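Local coordinates for SAM-dependent methyltransferase (Exiguobacterium sibiricum 255-15, PDB 3D2L), which is probably a methyltransferase that uses S-adenosylmethionine as methyl donor, with an acceptor that is not specified, at residues 135-140 against 204-209; 87-92 against 116-121. One frame throughout, in Å; residues are numbered along the deposited sequence.

Interaction 1: 135-140 against 204-209; sequences FDVHSP and EQYITW
Y206 of helix 203-212 packs on F135 and V137 of strand 131-138, the last parallel strand before antiparallel strand 235-242 in the seven-stranded Rossmann-like methyltransferase sheet. The backbones stay well apart, with the V137 and Y206 CA atoms 9.9 Å from each other. The side chains of Y206 and of the two strand residues fill this distance. CG of Y206 lies beside its own backbone N and opposite the carbonyl carbon (chi1 -75°), and this sends the ring off the helix to the strand. V137 comes from the opposite direction. Its two methyl groups divide the outer end of the ring between them. CG2 is 3.9 Å from CE2 of Y206 and meets the ring obliquely. CG1 sits 3.9 Å from the phenolic OH of Y206. F135 adds a second aromatic surface. Its CE1 lies over one face of the Y206 ring, 4.2 Å from CD1 of Y206. The two ring planes are inclined at 55° and their centroids are 5.8 Å apart, so the rings pack obliquely and form neither a parallel stack nor a T-shaped pair. The F135 ring is also stacked with F238 of the adjoining strand 235-242. No hydrogen bond joins the helix segment to the strand segment. Y206 is buried, and its OH is hydrogen-bonded to a group outside both segments. The touching carbons are aromatic and methyl groups in a buried setting. Cohesion between helix and sheet at this point therefore rests on hydrophobic and dispersion forces, and the polar tip of the tyrosine is satisfied without help from the strand residues it touches.

Interaction 2: 87-92 against 116-121; sequences DMRELE and VKQTFD
T119 of helix 113-126 faces the backbone of M88 and R89 in the loop after strand 82-85. Its CG2 is anti to its own backbone N, and OG1 sits beside that N (chi1 -56°), which sets the methyl against M88 and the hydroxyl against R89. CG2 of T119 lies 3.6 Å from the carbonyl O of M88 and 4.0 Å from SE of this selenomethionine. On the other branch, OG1 of T119 rests 3.6 Å from CA of R89, while its hydrogen bond goes back along the helix to the carbonyl of D115. CB of Q118 and CB of R89 are 3.7 Å apart, and from there the two side chains run side by side in the same direction. Guanidinium and amide planes are only 10° apart, with OE1 of Q118 at the guanidinium edge.

No direct hydrogen bond joins the segments, but one water does. It donates to O of M88 at 2.7 Å and to O of T119 at 2.9 Å. D87 folds back on R89. Its OD1 accepts from the backbone N of R89 at 3.0 Å, forming an Asx turn, and is met from above the carboxylate plane, 38° out of it. The D87 carboxylate also forms a salt bridge with R89, NH1 to OD2 being 3.1 Å. NE of R89 has a long, weak ion pair with D115. With an alanine in place of R89, the D87 carboxylate would probably lose its charge partner, and a gap would open beside Q118.

Further in, M88 touches I40 of strand 36-40 and I102 of strand 97-102. The contact thus packs the loop at the C-terminal end of parallel strand 82-85 on helix 113-126, within the Rossmann-like methyltransferase domain.

Overall arrangement
After helices 9-14 and 20-30 come strands 36-40, 56-61 and 82-85. Interaction 2 then closes a short loop, from 87-92 through strand 97-102 to helix 113-126. The chain next enters strand 131-138, where interaction 1 begins. Its 63 intervening residues include the four-stranded antiparallel sheet, and the chain returns on helix 203-212. The two contacts follow in series, neither nested nor crossed. The centres of interaction 1 and interaction 2 are about 15 Å apart, yet the two contacts touch. W209 packs on V116, K117 and F120, and F135 meets F120. Helix 113-126 thus joins the loop after strand 82-85 to helix 203-212, beside the central sheet.

Interaction 1: 135-140 against 204-209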
loop_
_atom_site.group_PDB
_atom_site.type_symbol
_atom_site.label_atom_id
_atom_site.label_comp_id
_atom_site.label_asym_id
_atom_site.label_seq_id
_atom_site.Cartn_x
_atom_site.Cartn_y
_atom_site.Cartn_z
ATOM N N PHE A 135 5.394 -3.547 6.029
ATOM C CA PHE A 135 4.379 -3.718 5.003
ATOM C C PHE A 135 3.278 -4.662 5.490
ATOM O O PHE A 135 3.485 -5.513 6.350
ATOM C CB PHE A 135 4.926 -4.239 3.639
ATOM C CG PHE A 135 5.560 -5.626 3.698
ATOM C CD1 PHE A 135 4.812 -6.767 3.478
ATOM C CD2 PHE A 135 6.903 -5.777 3.960
ATOM C CE1 PHE A 135 5.385 -8.021 3.521
ATOM C CE2 PHE A 135 7.481 -7.043 3.982
ATOM C CZ PHE A 135 6.726 -8.147 3.779
ATOM N N ASP A 136 2.096 -4.488 4.911
ATOM C CA ASP A 136 0.951 -5.347 5.201
ATOM C C ASP A 136 0.408 -5.865 3.875
ATOM O O ASP A 136 0.398 -5.138 2.842
ATOM C CB ASP A 136 -0.138 -4.615 5.989
ATOM C CG ASP A 136 -0.615 -3.347 5.286
ATOM O OD1 ASP A 136 0.113 -2.322 5.306
ATOM O OD2 ASP A 136 -1.741 -3.379 4.753
ATOM N N VAL A 137 -0.004 -7.134 3.902
ATOM C CA VAL A 137 -0.470 -7.833 2.698
ATOM C C VAL A 137 -1.684 -8.675 2.979
ATOM O O VAL A 137 -1.999 -8.968 4.132
ATOM C CB VAL A 137 0.632 -8.777 2.093
ATOM C CG1 VAL A 137 1.762 -7.979 1.413
ATOM C CG2 VAL A 137 1.192 -9.745 3.137
ATOM N N HIS A 138 -2.377 -9.051 1.912
ATOM C CA HIS A 138 -3.486 -9.961 2.022
ATOM C C HIS A 138 -2.978 -11.331 2.447
ATOM O O HIS A 138 -1.889 -11.735 2.069
ATOM C CB HIS A 138 -4.214 -10.142 0.673
ATOM C CG HIS A 138 -4.722 -8.865 0.079
ATOM N ND1 HIS A 138 -5.453 -7.955 0.804
ATOM C CD2 HIS A 138 -4.630 -8.362 -1.177
ATOM C CE1 HIS A 138 -5.811 -6.958 0.020
ATOM N NE2 HIS A 138 -5.325 -7.180 -1.191
ATOM N N SER A 139 -3.794 -12.025 3.231
ATOM C CA SER A 139 -3.520 -13.381 3.611
ATOM C C SER A 139 -4.072 -14.246 2.508
ATOM O O SER A 139 -4.955 -13.789 1.761
ATOM C CB SER A 139 -4.280 -13.723 4.865
ATOM O OG SER A 139 -5.673 -13.575 4.627
ATOM N N PRO A 140 -3.563 -15.491 2.383
ATOM C CA PRO A 140 -4.161 -16.475 1.463
ATOM C C PRO A 140 -5.675 -16.664 1.705
ATOM O O PRO A 140 -6.444 -16.764 0.749
ATOM C CB PRO A 140 -3.395 -17.753 1.797
ATOM C CG PRO A 140 -2.092 -17.278 2.241
ATOM C CD PRO A 140 -2.370 -16.046 3.045
ATOM N N GLU A 204 5.247 -17.313 5.201
ATOM C CA GLU A 204 6.556 -17.950 5.201
ATOM C C GLU A 204 7.362 -17.642 3.932
ATOM O O GLU A 204 8.570 -17.638 3.984
ATOM C CB GLU A 204 6.395 -19.466 5.296
ATOM C CG GLU A 204 5.777 -19.951 6.604
ATOM C CD GLU A 204 4.257 -19.728 6.755
ATOM O OE1 GLU A 204 3.516 -19.524 5.747
ATOM O OE2 GLU A 204 3.808 -19.783 7.928
ATOM N N GLN A 205 6.687 -17.459 2.795
ATOM C CA GLN A 205 7.373 -17.143 1.542
ATOM C C GLN A 205 7.953 -15.746 1.623
ATOM O O GLN A 205 9.093 -15.516 1.217
ATOM C CB GLN A 205 6.431 -17.213 0.333
ATOM C CG GLN A 205 7.135 -16.831 -0.962
ATOM C CD GLN A 205 8.293 -17.746 -1.287
ATOM O OE1 GLN A 205 8.098 -18.768 -1.918
ATOM N NE2 GLN A 205 9.506 -17.365 -0.900
ATOM N N TYR A 206 7.167 -14.812 2.164
ATOM C CA TYR A 206 7.651 -13.456 2.366
ATOM C C TYR A 206 8.830 -13.371 3.360
ATOM O O TYR A 206 9.737 -12.583 3.150
ATOM C CB TYR A 206 6.541 -12.515 2.848
ATOM C CG TYR A 206 5.528 -12.097 1.756
ATOM C CD1 TYR A 206 5.886 -11.184 0.760
ATOM C CD2 TYR A 206 4.231 -12.536 1.797
ATOM C CE1 TYR A 206 4.976 -10.782 -0.216
ATOM C CE2 TYR A 206 3.300 -12.122 0.866
ATOM C CZ TYR A 206 3.674 -11.247 -0.147
ATOM O OH TYR A 206 2.756 -10.851 -1.078
ATOM N N ILE A 207 8.767 -14.119 4.452
ATOM C CA ILE A 207 9.846 -14.197 5.470
ATOM C C ILE A 207 11.124 -14.678 4.791
ATOM O O ILE A 207 12.172 -14.132 5.015
ATOM C CB ILE A 207 9.483 -15.168 6.637
ATOM C CG1 ILE A 207 8.330 -14.604 7.509
ATOM C CG2 ILE A 207 10.724 -15.464 7.537
ATOM C CD1 ILE A 207 7.589 -15.710 8.401
ATOM N N THR A 208 11.031 -15.699 3.944
ATOM C CA THR A 208 12.221 -16.200 3.235
ATOM C C THR A 208 12.875 -15.159 2.353
ATOM O O THR A 208 14.082 -15.013 2.339
ATOM C CB THR A 208 11.850 -17.432 2.372
ATOM O OG1 THR A 208 11.467 -18.481 3.255
ATOM C CG2 THR A 208 13.040 -17.890 1.552
ATOM N N TRP A 209 12.064 -14.453 1.582
ATOM C CA TRP A 209 12.546 -13.400 0.720
ATOM C C TRP A 209 13.151 -12.280 1.501
ATOM O O TRP A 209 14.171 -11.741 1.089
ATOM C CB TRP A 209 11.416 -12.865 -0.182
ATOM C CG TRP A 209 10.938 -13.829 -1.266
ATOM C CD1 TRP A 209 11.678 -14.786 -1.896
ATOM C CD2 TRP A 209 9.651 -13.854 -1.881
ATOM N NE1 TRP A 209 10.909 -15.433 -2.840
ATOM C CE2 TRP A 209 9.667 -14.865 -2.857
ATOM C CE3 TRP A 209 8.467 -13.137 -1.671
ATOM C CZ2 TRP A 209 8.548 -15.175 -3.615
ATOM C CZ3 TRP A 209 7.378 -13.418 -2.434
ATOM C CH2 TRP A 209 7.418 -14.412 -3.403
#

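Interaction 2: 87-92 against 116-121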
loop_
_atom_site.group_PDB
_atom_site.type_symbol
_atom_site.label_atom_id
_atom_site.label_comp_id
_atom_site.label_asym_id
_atom_site.label_seq_id
_atom_site.Cartn_x
_atom_site.Cartn_y
_atom_site.Cartn_z
ATOM N N ASP A 87 9.105 3.513 -9.342
ATOM C CA ASP A 87 8.646 2.136 -9.239
ATOM C C ASP A 87 9.274 1.573 -7.942
ATOM O O ASP A 87 10.478 1.764 -7.743
ATOM C CB ASP A 87 9.185 1.430 -10.480
ATOM C CG ASP A 87 8.698 0.019 -10.633
ATOM O OD1 ASP A 87 8.443 -0.670 -9.620
ATOM O OD2 ASP A 87 8.613 -0.411 -11.803
HETATM N N MSE A 88 8.486 0.887 -7.086
HETATM C CA MSE A 88 8.997 0.311 -5.798
HETATM C C MSE A 88 10.078 -0.711 -6.018
HETATM O O MSE A 88 10.895 -0.926 -5.147
HETATM C CB MSE A 88 7.901 -0.316 -4.911
HETATM C CG MSE A 88 7.102 -1.420 -5.551
HETATM SE SE MSE A 88 5.916 -2.162 -4.237
HETATM C CE MSE A 88 4.629 -0.540 -4.021
ATOM N N ARG A 89 10.102 -1.366 -7.173
ATOM C CA ARG A 89 11.250 -2.250 -7.386
ATOM C C ARG A 89 12.564 -1.610 -7.722
ATOM O O ARG A 89 13.556 -2.326 -7.835
ATOM C CB ARG A 89 11.069 -3.320 -8.411
ATOM C CG ARG A 89 10.197 -3.157 -9.413
ATOM C CD ARG A 89 9.058 -4.106 -9.211
ATOM N NE ARG A 89 8.858 -4.634 -10.539
ATOM C CZ ARG A 89 8.050 -4.145 -11.473
ATOM N NH1 ARG A 89 7.267 -3.110 -11.219
ATOM N NH2 ARG A 89 8.020 -4.751 -12.674
ATOM N N GLU A 90 12.580 -0.306 -7.924
ATOM C CA GLU A 90 13.807 0.386 -8.255
ATOM C C GLU A 90 13.851 1.710 -7.557
ATOM O O GLU A 90 14.105 2.733 -8.180
ATOM C CB GLU A 90 13.952 0.523 -9.791
ATOM C CG GLU A 90 12.706 1.031 -10.471
ATOM C CD GLU A 90 12.808 1.151 -11.999
ATOM O OE1 GLU A 90 13.410 0.257 -12.642
ATOM O OE2 GLU A 90 12.227 2.126 -12.552
ATOM N N LEU A 91 13.614 1.705 -6.245
ATOM C CA LEU A 91 13.654 2.951 -5.485
ATOM C C LEU A 91 15.014 3.570 -5.511
ATOM O O LEU A 91 16.030 2.879 -5.478
ATOM C CB LEU A 91 13.346 2.763 -4.014
ATOM C CG LEU A 91 11.992 2.238 -3.652
ATOM C CD1 LEU A 91 11.994 2.114 -2.134
ATOM C CD2 LEU A 91 10.943 3.224 -4.192
ATOM N N GLU A 92 15.032 4.888 -5.505
ATOM C CA GLU A 92 16.292 5.573 -5.459
ATOM C C GLU A 92 16.052 6.957 -4.899
ATOM O O GLU A 92 15.455 7.810 -5.558
ATOM C CB GLU A 92 16.950 5.590 -6.833
ATOM C CG GLU A 92 18.413 6.030 -6.756
ATOM C CD GLU A 92 19.220 5.611 -7.967
ATOM O OE1 GLU A 92 18.637 5.063 -8.932
ATOM O OE2 GLU A 92 20.435 5.832 -7.933
ATOM N N VAL A 116 9.014 -8.968 -6.238
ATOM C CA VAL A 116 9.085 -8.859 -4.791
ATOM C C VAL A 116 10.579 -8.857 -4.314
ATOM O O VAL A 116 10.966 -8.055 -3.487
ATOM C CB VAL A 116 8.282 -9.986 -4.069
ATOM C CG1 VAL A 116 8.335 -9.755 -2.562
ATOM C CG2 VAL A 116 6.761 -10.014 -4.560
ATOM N N LYS A 117 11.403 -9.717 -4.883
ATOM C CA LYS A 117 12.832 -9.779 -4.503
ATOM C C LYS A 117 13.513 -8.479 -4.904
ATOM O O LYS A 117 14.300 -7.908 -4.136
ATOM C CB LYS A 117 13.509 -11.014 -5.112
ATOM C CG LYS A 117 12.938 -12.321 -4.602
ATOM C CD LYS A 117 13.704 -13.575 -5.080
ATOM C CE LYS A 117 13.272 -14.052 -6.446
ATOM N N GLN A 118 13.148 -7.942 -6.061
ATOM C CA GLN A 118 13.698 -6.646 -6.520
ATOM C C GLN A 118 13.290 -5.551 -5.569
ATOM O O GLN A 118 14.089 -4.653 -5.226
ATOM C CB GLN A 118 13.172 -6.326 -7.933
ATOM C CG GLN A 118 13.708 -7.258 -8.993
ATOM C CD GLN A 118 12.894 -7.267 -10.280
ATOM O OE1 GLN A 118 12.104 -6.362 -10.548
ATOM N NE2 GLN A 118 13.106 -8.300 -11.099
ATOM N N THR A 119 12.025 -5.570 -5.162
ATOM C CA THR A 119 11.544 -4.560 -4.186
ATOM C C THR A 119 12.308 -4.619 -2.847
ATOM O O THR A 119 12.732 -3.582 -2.288
ATOM C CB THR A 119 10.028 -4.637 -4.023
ATOM O OG1 THR A 119 9.406 -4.472 -5.313
ATOM C CG2 THR A 119 9.489 -3.562 -3.058
ATOM N N PHE A 120 12.471 -5.821 -2.330
ATOM C CA PHE A 120 13.185 -5.994 -1.063
ATOM C C PHE A 120 14.654 -5.602 -1.130
ATOM O O PHE A 120 15.180 -4.980 -0.190
ATOM C CB PHE A 120 13.025 -7.403 -0.510
ATOM C CG PHE A 120 11.642 -7.766 -0.094
ATOM C CD1 PHE A 120 10.633 -6.803 0.119
ATOM C CD2 PHE A 120 11.349 -9.098 0.191
ATOM C CE1 PHE A 120 9.383 -7.185 0.521
ATOM C CE2 PHE A 120 10.083 -9.482 0.618
ATOM C CZ PHE A 120 9.108 -8.537 0.806
ATOM N N ASP A 121 15.341 -5.991 -2.215
ATOM C CA ASP A 121 16.722 -5.548 -2.458
ATOM C C ASP A 121 16.836 -4.037 -2.546
ATOM O O ASP A 121 17.793 -3.463 -2.035
ATOM C CB ASP A 121 17.311 -6.205 -3.745
ATOM C CG ASP A 121 17.828 -7.599 -3.512
ATOM O OD1 ASP A 121 17.781 -8.097 -2.358
ATOM O OD2 ASP A 121 18.279 -8.231 -4.506
HETATM O O HOH W 1 11.855 -0.858 -2.656
#